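Local coordinates for uncharacterized protein (Bacillus thuringiensis serovar kurstaki, PDB 4XE8), which binds adenine nucleotide and, as a ParM-type actin-like protein, probably hydrolyses ATP and forms filaments that segregate plasmid DNA, at residues 201-206 and 230-235; 243-248 and 255-260; 305-310 and 325-330. The protein carries 2 engineered substitutions. All coordinates share one frame; numbering follows the deposited sequence.

Contact 1. Residues 201-206 and 230-235; sequences EGVSSV and ESYAIN
Val206 makes the apolar part of this contact with Tyr232 and Ile234. These two residues alternate with Ala233 on strand 231-237 and point to the same side. Val206 CB lies 3.6 Å from Ile234 CD1, and Val206 CG2 packs on the same methyl. The isoleucine chain is extended (chi2 -179°), which carries CD1 out to the valine. Ser205 joins through its methylene: Ser205 CB is 3.9 Å from Ile234 CD1. The side chains of Val206 and Tyr232 come from opposite directions. Val206 CB approaches Tyr232 CE2 obliquely at 4.0 Å, and Val206 CG1 leans toward the phenol end. Val203 CG1 also touches that end, 3.9 Å from Tyr232 OH.

Strand 231-237 is the middle strand of a five-stranded mixed sheet, with 242-248 on one side and 366-370 on the other. This sheet belongs to the nucleotide-binding core of the actin-like fold, and the loop 201-206 covers part of one face. On that face Tyr232 also meets the ring of Phe247, the two planes nearly parallel.

The polar link runs through water. A chi1 of 61° swings the tyrosine ring to the loop side, which puts its hydroxyl near Gly202. Tyr232 OH is still 3.7 Å from Gly202 O, too far for a direct bond. Water 1 fills the step. It lies in the ring plane at the edge, 2.6 Å from Tyr232 OH, and donates to Gly202 O. The loop is held by its own backbone bond from Val206 N to Val203 O, and by Ser205 O bonding to Ser406 OG.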
loop_
_atom_site.group_PDB
_atom_site.type_symbol
_atom_site.label_atom_id
_atom_site.label_comp_id
_atom_site.label_asym_id
_atom_site.label_seq_id
_atom_site.Cartn_x
_atom_site.Cartn_y
_atom_site.Cartn_z
ATOM N N GLU A 201 5.760 -12.782 -13.791
ATOM C CA GLU A 201 5.480 -12.629 -15.214
ATOM C C GLU A 201 3.990 -12.478 -15.504
ATOM O O GLU A 201 3.153 -12.618 -14.612
ATOM C CB GLU A 201 6.040 -13.822 -15.993
ATOM C CG GLU A 201 7.511 -14.119 -15.721
ATOM C CD GLU A 201 8.457 -13.096 -16.331
ATOM O OE1 GLU A 201 7.986 -12.155 -17.004
ATOM O OE2 GLU A 201 9.683 -13.236 -16.133
ATOM N N GLY A 202 3.672 -12.183 -16.760
ATOM C CA GLY A 202 2.293 -12.095 -17.202
ATOM C C GLY A 202 1.566 -10.846 -16.745
ATOM O O GLY A 202 2.170 -9.907 -16.225
ATOM N N VAL A 203 0.250 -10.848 -16.935
ATOM C CA VAL A 203 -0.586 -9.694 -16.628
ATOM C C VAL A 203 -1.012 -9.640 -15.162
ATOM O O VAL A 203 -1.869 -8.837 -14.795
ATOM C CB VAL A 203 -1.856 -9.683 -17.506
ATOM C CG1 VAL A 203 -1.488 -9.526 -18.974
ATOM C CG2 VAL A 203 -2.670 -10.954 -17.286
ATOM N N SER A 204 -0.417 -10.491 -14.328
ATOM C CA SER A 204 -0.796 -10.577 -12.917
ATOM C C SER A 204 -0.674 -9.234 -12.199
ATOM O O SER A 204 -1.549 -8.861 -11.418
ATOM C CB SER A 204 0.054 -11.624 -12.196
ATOM O OG SER A 204 -0.357 -12.939 -12.532
ATOM N N SER A 205 0.405 -8.509 -12.476
ATOM C CA SER A 205 0.659 -7.228 -11.820
ATOM C C SER A 205 -0.344 -6.157 -12.239
ATOM O O SER A 205 -0.548 -5.177 -11.525
ATOM C CB SER A 205 2.080 -6.744 -12.127
ATOM O OG SER A 205 3.044 -7.713 -11.757
ATOM N N VAL A 206 -0.975 -6.355 -13.393
ATOM C CA VAL A 206 -1.801 -5.317 -14.000
ATOM C C VAL A 206 -3.301 -5.634 -13.963
ATOM O O VAL A 206 -4.121 -4.831 -14.409
ATOM C CB VAL A 206 -1.367 -5.072 -15.465
ATOM C CG1 VAL A 206 -2.008 -6.085 -16.405
ATOM C CG2 VAL A 206 -1.696 -3.657 -15.891
ATOM N N GLU A 230 0.279 -4.892 -26.209
ATOM C CA GLU A 230 1.186 -6.032 -26.141
ATOM C C GLU A 230 2.455 -5.641 -25.396
ATOM O O GLU A 230 3.135 -6.485 -24.808
ATOM C CB GLU A 230 1.514 -6.540 -27.544
ATOM C CG GLU A 230 0.288 -6.698 -28.430
ATOM C CD GLU A 230 0.612 -7.301 -29.781
ATOM O OE1 GLU A 230 1.789 -7.243 -30.193
ATOM O OE2 GLU A 230 -0.314 -7.831 -30.432
ATOM N N SER A 231 2.766 -4.351 -25.428
ATOM C CA SER A 231 3.849 -3.796 -24.631
ATOM C C SER A 231 3.313 -2.635 -23.804
ATOM O O SER A 231 2.761 -1.679 -24.348
ATOM C CB SER A 231 5.005 -3.331 -25.519
ATOM O OG SER A 231 4.785 -2.009 -25.983
ATOM N N TYR A 232 3.461 -2.726 -22.489
ATOM C CA TYR A 232 2.938 -1.695 -21.606
ATOM C C TYR A 232 3.849 -1.472 -20.411
ATOM O O TYR A 232 4.598 -2.363 -20.007
ATOM C CB TYR A 232 1.529 -2.059 -21.127
ATOM C CG TYR A 232 1.461 -3.347 -20.334
ATOM C CD1 TYR A 232 1.266 -4.568 -20.970
ATOM C CD2 TYR A 232 1.592 -3.343 -18.950
ATOM C CE1 TYR A 232 1.204 -5.748 -20.251
ATOM C CE2 TYR A 232 1.532 -4.519 -18.223
ATOM C CZ TYR A 232 1.337 -5.718 -18.879
ATOM O OH TYR A 232 1.277 -6.889 -18.159
ATOM N N ALA A 233 3.778 -0.273 -19.847
ATOM C CA ALA A 233 4.515 0.038 -18.635
ATOM C C ALA A 233 3.551 0.243 -17.476
ATOM O O ALA A 233 2.519 0.898 -17.628
ATOM C CB ALA A 233 5.380 1.269 -18.837
ATOM N N ILE A 234 3.878 -0.336 -16.326
ATOM C CA ILE A 234 3.139 -0.063 -15.103
ATOM C C ILE A 234 3.967 0.848 -14.214
ATOM O O ILE A 234 5.057 0.477 -13.776
ATOM C CB ILE A 234 2.789 -1.343 -14.321
ATOM C CG1 ILE A 234 2.168 -2.391 -15.239
ATOM C CG2 ILE A 234 1.849 -1.019 -13.166
ATOM C CD1 ILE A 234 1.775 -3.657 -14.511
ATOM N N ASN A 235 3.453 2.044 -13.956
ATOM C CA ASN A 235 4.143 2.993 -13.098
ATOM C C ASN A 235 3.432 3.142 -11.761
ATOM O O ASN A 235 2.404 3.809 -11.664
ATOM C CB ASN A 235 4.261 4.348 -13.792
ATOM C CG ASN A 235 4.959 4.255 -15.134
ATOM O OD1 ASN A 235 6.183 4.133 -15.205
ATOM N ND2 ASN A 235 4.183 4.321 -16.209
HETATM O O HOH W 1 1.731 -7.354 -15.688
#

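Contact 2. Residues 243-248 and 255-260; sequences DNAFFE and KLSTNT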
loop_
_atom_site.group_PDB
_atom_site.type_symbol
_atom_site.label_atom_id
_atom_site.label_comp_id
_atom_site.label_asym_id
_atom_site.label_seq_id
_atom_site.Cartn_x
_atom_site.Cartn_y
_atom_site.Cartn_z
ATOM N N ASP A 243 7.827 2.805 -8.850
ATOM C CA ASP A 243 8.170 1.593 -9.581
ATOM C C ASP A 243 7.824 1.728 -11.060
ATOM O O ASP A 243 6.652 1.747 -11.432
ATOM C CB ASP A 243 7.453 0.382 -8.980
ATOM C CG ASP A 243 7.965 -0.934 -9.537
ATOM O OD1 ASP A 243 7.551 -1.316 -10.653
ATOM O OD2 ASP A 243 8.782 -1.588 -8.857
ATOM N N ASN A 244 8.850 1.827 -11.898
ATOM C CA ASN A 244 8.655 1.886 -13.341
ATOM C C ASN A 244 8.949 0.538 -13.988
ATOM O O ASN A 244 10.081 0.267 -14.387
ATOM C CB ASN A 244 9.538 2.967 -13.967
ATOM C CG ASN A 244 9.432 4.299 -13.246
ATOM O OD1 ASN A 244 10.394 4.764 -12.634
ATOM N ND2 ASN A 244 8.261 4.923 -13.319
ATOM N N ALA A 245 7.929 -0.309 -14.082
ATOM C CA ALA A 245 8.090 -1.630 -14.676
ATOM C C ALA A 245 7.634 -1.628 -16.130
ATOM O O ALA A 245 6.726 -0.886 -16.504
ATOM C CB ALA A 245 7.323 -2.674 -13.877
ATOM N N PHE A 246 8.273 -2.459 -16.946
ATOM C CA PHE A 246 7.946 -2.544 -18.364
ATOM C C PHE A 246 7.718 -3.990 -18.787
ATOM O O PHE A 246 8.627 -4.815 -18.726
ATOM C CB PHE A 246 9.055 -1.912 -19.206
ATOM C CG PHE A 246 8.865 -2.078 -20.688
ATOM C CD1 PHE A 246 7.708 -1.632 -21.307
ATOM C CD2 PHE A 246 9.849 -2.667 -21.465
ATOM C CE1 PHE A 246 7.533 -1.783 -22.670
ATOM C CE2 PHE A 246 9.680 -2.818 -22.830
ATOM C CZ PHE A 246 8.520 -2.374 -23.432
ATOM N N PHE A 247 6.493 -4.289 -19.207
ATOM C CA PHE A 247 6.147 -5.630 -19.655
ATOM C C PHE A 247 6.116 -5.700 -21.177
ATOM O O PHE A 247 5.445 -4.903 -21.833
ATOM C CB PHE A 247 4.800 -6.062 -19.072
ATOM C CG PHE A 247 4.819 -6.262 -17.582
ATOM C CD1 PHE A 247 4.709 -5.180 -16.723
ATOM C CD2 PHE A 247 4.945 -7.531 -17.039
ATOM C CE1 PHE A 247 4.729 -5.360 -15.352
ATOM C CE2 PHE A 247 4.962 -7.717 -15.668
ATOM C CZ PHE A 247 4.855 -6.629 -14.825
ATOM N N GLU A 248 6.851 -6.658 -21.732
ATOM C CA GLU A 248 6.929 -6.826 -23.176
ATOM C C GLU A 248 6.656 -8.277 -23.563
ATOM O O GLU A 248 7.397 -9.180 -23.169
ATOM C CB GLU A 248 8.301 -6.380 -23.690
ATOM C CG GLU A 248 8.279 -5.752 -25.075
ATOM C CD GLU A 248 9.618 -5.148 -25.465
ATOM O OE1 GLU A 248 10.628 -5.453 -24.794
ATOM O OE2 GLU A 248 9.657 -4.365 -26.438
ATOM N N LYS A 255 15.607 -5.742 -17.629
ATOM C CA LYS A 255 16.659 -4.788 -17.961
ATOM C C LYS A 255 16.197 -3.343 -17.767
ATOM O O LYS A 255 16.870 -2.553 -17.101
ATOM C CB LYS A 255 17.133 -5.001 -19.400
ATOM C CG LYS A 255 17.928 -6.282 -19.600
ATOM C CD LYS A 255 17.639 -6.909 -20.955
ATOM C CE LYS A 255 16.180 -7.327 -21.067
ATOM N NZ LYS A 255 15.866 -7.916 -22.397
ATOM N N LEU A 256 15.047 -3.007 -18.341
ATOM C CA LEU A 256 14.563 -1.629 -18.337
ATOM C C LEU A 256 13.721 -1.290 -17.109
ATOM O O LEU A 256 13.620 -0.123 -16.730
ATOM C CB LEU A 256 13.756 -1.350 -19.606
ATOM C CG LEU A 256 14.515 -1.468 -20.928
ATOM C CD1 LEU A 256 13.576 -1.260 -22.106
ATOM C CD2 LEU A 256 15.665 -0.473 -20.972
ATOM N N SER A 257 13.113 -2.303 -16.499
ATOM C CA SER A 257 12.279 -2.092 -15.319
ATOM C C SER A 257 13.092 -1.498 -14.177
ATOM O O SER A 257 13.893 -2.186 -13.543
ATOM C CB SER A 257 11.624 -3.401 -14.874
ATOM O OG SER A 257 10.565 -3.760 -15.744
ATOM N N THR A 258 12.879 -0.212 -13.919
ATOM C CA THR A 258 13.658 0.505 -12.919
ATOM C C THR A 258 12.824 0.878 -11.699
ATOM O O THR A 258 11.601 0.737 -11.694
ATOM C CB THR A 258 14.277 1.788 -13.509
ATOM O OG1 THR A 258 15.194 2.359 -12.568
ATOM C CG2 THR A 258 13.193 2.801 -13.840
ATOM N N ASN A 259 13.507 1.354 -10.664
ATOM C CA ASN A 259 12.857 1.813 -9.446
ATOM C C ASN A 259 13.600 3.016 -8.882
ATOM O O ASN A 259 14.814 2.965 -8.688
ATOM C CB ASN A 259 12.794 0.692 -8.410
ATOM C CG ASN A 259 12.002 1.080 -7.179
ATOM O OD1 ASN A 259 12.512 1.757 -6.287
ATOM N ND2 ASN A 259 10.747 0.650 -7.125
ATOM N N THR A 260 12.874 4.100 -8.630
ATOM C CA THR A 260 13.488 5.329 -8.139
ATOM C C THR A 260 12.914 5.743 -6.792
ATOM O O THR A 260 11.899 5.207 -6.348
ATOM C CB THR A 260 13.302 6.490 -9.134
ATOM O OG1 THR A 260 11.968 7.002 -9.029
ATOM C CG2 THR A 260 13.563 6.025 -10.560
HETATM O O HOH W 2 10.473 6.926 -11.179
#
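Ser257 OG has two partners. It accepts the backbone N-H of Phe246 at 2.9 Å (from Phe246 N to Ser257 OG) in a nearly straight bond, 166° at the hydrogen. It is also bonded to the carbonyl of Asn253, earlier on its own strand. A chi1 of -74° sets OG opposite the serine's carbonyl carbon and within bonding distance of the neighbouring strand.

The two segments belong to the beta hairpin 242-248/251-260 at the edge of the five-stranded sheet of the actin-like core. Asn244 and Thr258 form an antiparallel hydrogen-bonded pair. Asn244 N donates to Thr258 O at 3.0 Å, and Thr258 N donates to Asn244 O at 2.9 Å. Asn244 O also receives a CA-H contact from Ser257.

Side chains pair on both faces. Asn244 and Thr258 lie side by side and point the same way, with Asn244 OD1 3.6 Å from Thr258 CG2. Water 2 donates to Asn244 OD1 at 2.6 Å and bridges to Thr260 OG1. The other end of this amide, Asn244 ND2, bonds to Asn235 OD1 on the next strand. Further along on the Asn244 side, Phe246 CD2 and Leu256 CD1 touch at 4.0 Å, and both residues pack against helix 337-362. On the other face Asn259 ND2 gives a weak bond to Asp243 OD2 at 3.4 Å, with the amide and carboxylate planes 68° apart.

In an unbroken ladder Phe246 N would face Leu256 O. Here the strand is interrupted, and the serine hydroxyl serves as acceptor instead, so the buried N-H of Phe246 keeps a partner across the break.

Contact 3. Residues 305-310 and 325-330; sequences QRLVMP and FSVKWG. With ADP (adenosine-5'-diphosphate), chain C.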
loop_
_atom_site.group_PDB
_atom_site.type_symbol
_atom_site.label_atom_id
_atom_site.label_comp_id
_atom_site.label_asym_id
_atom_site.label_seq_id
_atom_site.Cartn_x
_atom_site.Cartn_y
_atom_site.Cartn_z
ATOM N N GLN A 305 -4.847 12.060 5.311
ATOM C CA GLN A 305 -6.185 11.618 5.702
ATOM C C GLN A 305 -7.114 12.776 6.055
ATOM O O GLN A 305 -8.218 12.879 5.522
ATOM C CB GLN A 305 -6.100 10.653 6.889
ATOM C CG GLN A 305 -5.615 9.257 6.533
ATOM C CD GLN A 305 -6.752 8.317 6.186
ATOM O OE1 GLN A 305 -7.901 8.550 6.565
ATOM N NE2 GLN A 305 -6.439 7.249 5.462
ATOM N N ARG A 306 -6.666 13.648 6.953
ATOM C CA ARG A 306 -7.531 14.692 7.493
ATOM C C ARG A 306 -7.694 15.894 6.564
ATOM O O ARG A 306 -8.759 16.507 6.525
ATOM C CB ARG A 306 -7.007 15.161 8.857
ATOM C CG ARG A 306 -7.099 14.100 9.945
ATOM C CD ARG A 306 -6.918 14.681 11.346
ATOM N NE ARG A 306 -6.966 16.140 11.368
ATOM C CZ ARG A 306 -6.005 16.911 11.869
ATOM N NH1 ARG A 306 -4.919 16.361 12.395
ATOM N NH2 ARG A 306 -6.132 18.230 11.851
ATOM N N LEU A 307 -6.650 16.230 5.813
ATOM C CA LEU A 307 -6.678 17.442 4.998
ATOM C C LEU A 307 -6.835 17.177 3.500
ATOM O O LEU A 307 -7.642 17.826 2.835
ATOM C CB LEU A 307 -5.407 18.263 5.236
ATOM C CG LEU A 307 -5.380 19.665 4.621
ATOM C CD1 LEU A 307 -6.486 20.530 5.207
ATOM C CD2 LEU A 307 -4.024 20.324 4.821
ATOM N N VAL A 308 -6.072 16.225 2.971
ATOM C CA VAL A 308 -5.965 16.058 1.522
ATOM C C VAL A 308 -7.030 15.148 0.904
ATOM O O VAL A 308 -7.702 15.542 -0.051
ATOM C CB VAL A 308 -4.578 15.515 1.139
ATOM C CG1 VAL A 308 -4.535 15.151 -0.338
ATOM C CG2 VAL A 308 -3.501 16.535 1.480
ATOM N N MET A 309 -7.179 13.939 1.441
ATOM C CA MET A 309 -8.115 12.953 0.892
ATOM C C MET A 309 -9.543 13.468 0.634
ATOM O O MET A 309 -10.102 13.184 -0.426
ATOM C CB MET A 309 -8.178 11.720 1.803
ATOM C CG MET A 309 -7.056 10.718 1.575
ATOM S SD MET A 309 -7.151 9.317 2.705
ATOM C CE MET A 309 -5.814 8.291 2.097
ATOM N N PRO A 310 -10.143 14.218 1.587
ATOM C CA PRO A 310 -11.499 14.712 1.308
ATOM C C PRO A 310 -11.582 15.634 0.091
ATOM O O PRO A 310 -12.571 15.586 -0.642
ATOM C CB PRO A 310 -11.860 15.480 2.585
ATOM C CG PRO A 310 -11.031 14.859 3.642
ATOM C CD PRO A 310 -9.734 14.528 2.971
ATOM N N PHE A 325 -7.859 24.221 1.054
ATOM C CA PHE A 325 -7.132 23.630 2.170
ATOM C C PHE A 325 -6.919 24.646 3.285
ATOM O O PHE A 325 -6.244 25.659 3.095
ATOM C CB PHE A 325 -5.785 23.073 1.706
ATOM C CG PHE A 325 -5.899 22.034 0.632
ATOM C CD1 PHE A 325 -6.105 20.704 0.955
ATOM C CD2 PHE A 325 -5.793 22.386 -0.703
ATOM C CE1 PHE A 325 -6.209 19.744 -0.033
ATOM C CE2 PHE A 325 -5.895 21.431 -1.695
ATOM C CZ PHE A 325 -6.103 20.109 -1.359
ATOM N N SER A 326 -7.505 24.376 4.445
ATOM C CA SER A 326 -7.320 25.238 5.604
ATOM C C SER A 326 -6.906 24.413 6.814
ATOM O O SER A 326 -7.478 23.357 7.085
ATOM C CB SER A 326 -8.595 26.030 5.906
ATOM O OG SER A 326 -9.634 25.175 6.346
ATOM N N VAL A 327 -5.903 24.901 7.535
ATOM C CA VAL A 327 -5.372 24.190 8.688
ATOM C C VAL A 327 -5.664 24.949 9.976
ATOM O O VAL A 327 -5.444 26.157 10.060
ATOM C CB VAL A 327 -3.850 23.969 8.560
ATOM C CG1 VAL A 327 -3.313 23.214 9.770
ATOM C CG2 VAL A 327 -3.532 23.220 7.275
ATOM N N LYS A 328 -6.169 24.233 10.975
ATOM C CA LYS A 328 -6.417 24.818 12.286
ATOM C C LYS A 328 -5.306 24.433 13.254
ATOM O O LYS A 328 -5.183 23.272 13.644
ATOM C CB LYS A 328 -7.775 24.373 12.830
ATOM C CG LYS A 328 -8.954 24.790 11.967
ATOM C CD LYS A 328 -10.253 24.200 12.488
ATOM C CE LYS A 328 -11.427 24.573 11.597
ATOM N NZ LYS A 328 -12.679 23.886 12.015
ATOM N N TRP A 329 -4.492 25.412 13.630
ATOM C CA TRP A 329 -3.386 25.174 14.547
ATOM C C TRP A 329 -3.428 26.182 15.690
ATOM O O TRP A 329 -3.217 27.377 15.484
ATOM C CB TRP A 329 -2.048 25.254 13.808
ATOM C CG TRP A 329 -0.897 24.682 14.573
ATOM C CD1 TRP A 329 -0.959 23.791 15.606
ATOM C CD2 TRP A 329 0.495 24.964 14.372
ATOM N NE1 TRP A 329 0.306 23.500 16.058
ATOM C CE2 TRP A 329 1.215 24.208 15.316
ATOM C CE3 TRP A 329 1.198 25.783 13.483
ATOM C CZ2 TRP A 329 2.607 24.246 15.398
ATOM C CZ3 TRP A 329 2.578 25.819 13.566
ATOM C CH2 TRP A 329 3.267 25.055 14.516
ATOM N N GLY A 330 -3.708 25.693 16.894
ATOM C CA GLY A 330 -3.859 26.561 18.048
ATOM C C GLY A 330 -5.068 27.461 17.898
ATOM O O GLY A 330 -6.124 27.015 17.446
HETATM P PB ADP C . 3.363 2.894 -0.936
HETATM O O1B ADP C . 3.127 2.503 0.502
HETATM O O2B ADP C . 4.807 3.200 -1.276
HETATM O O3B ADP C . 2.680 2.009 -1.950
HETATM P PA ADP C . 1.156 4.486 -1.725
HETATM O O1A ADP C . 0.124 3.688 -0.965
HETATM O O2A ADP C . 1.282 4.287 -3.218
HETATM O O3A ADP C . 2.621 4.316 -1.071
HETATM O "O5'" ADP C . 0.877 6.045 -1.439
HETATM C "C5'" ADP C . 1.502 7.060 -2.220
HETATM C "C4'" ADP C . 1.110 8.414 -1.646
HETATM O "O4'" ADP C . -0.217 8.752 -2.056
HETATM C "C3'" ADP C . 1.115 8.397 -0.127
HETATM O "O3'" ADP C . 1.850 9.532 0.335
HETATM C "C2'" ADP C . -0.336 8.546 0.284
HETATM O "O2'" ADP C . -0.462 9.361 1.451
HETATM C "C1'" ADP C . -0.967 9.205 -0.930
HETATM N N9 ADP C . -2.403 8.863 -1.080
HETATM C C8 ADP C . -2.964 7.641 -1.006
HETATM N N7 ADP C . -4.310 7.712 -1.191
HETATM C C5 ADP C . -4.623 9.008 -1.386
HETATM C C6 ADP C . -5.855 9.792 -1.640
HETATM N N6 ADP C . -7.068 9.195 -1.728
HETATM N N1 ADP C . -5.729 11.129 -1.784
HETATM C C2 ADP C . -4.538 11.748 -1.700
HETATM N N3 ADP C . -3.382 11.104 -1.470
HETATM C C4 ADP C . -3.362 9.760 -1.306
#
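Leu307 fills the space between helix 300-316 and the segment 325-330. This is a helix packed on a small two-stranded hairpin, 326-329 with 332-335, and is consistent with the outer subdomain of the nucleotide-binding half of the actin-like fold. Leu307 CG lies 3.9 Å from Phe325 CD1, and Leu307 CD2 meets Val327 CG2 at 3.8 Å. Leu307 CD1 rests 3.5 Å from the backbone O of Ser326. The leucine has CG anti to the backbone N (chi1 -171°), and its two methyls spread over successive residues of the strand.

The ring of Phe325 turns its edge to the helix backbone. Leu307 O lies near the ring plane, 3.7 Å from Phe325 CE1, and Val308 CA stands at the same edge.

In the next shell, Phe325 is also packed by Val340 and Met344 of helix 337-362. Its backbone N bonds to Thr337 OG1. Val327 pairs with Glu334 of strand 332-335 through the backbone.

The helix is shared with the nucleotide pocket. Met309 points away from the strand and lies over one face of the adenine, with Met309 CG 3.6 Å from ADP C6 and Met309 CE 3.7 Å from ADP N7. Val308 CG2 faces the phenylalanine at longer range, while Val308 CG1 meets the C2 end of the adenine, 3.7 Å from ADP C2.

Overall arrangement
Contacts 1 and 2 are neighbours in one sheet, with centres 10 Å apart. Strands 231-237 and 242-248 pair directly: Tyr232 O lies 2.8 Å from Phe247 N, and Ile234 N lies 2.9 Å from Ala245 O, both probable hydrogen bonds. Contact 3 is separate. Its centre is 36 Å from that of contact 1 and 35 Å from that of contact 2, and the nearest atoms are about 17 and 18 Å apart. The nucleotide lies between them. Contact 3 touches the adenine end. The side chain of Asp243 in contact 2 is about 7 Å from the magnesium ion, and that of Ile234 in contact 1 about 10 Å.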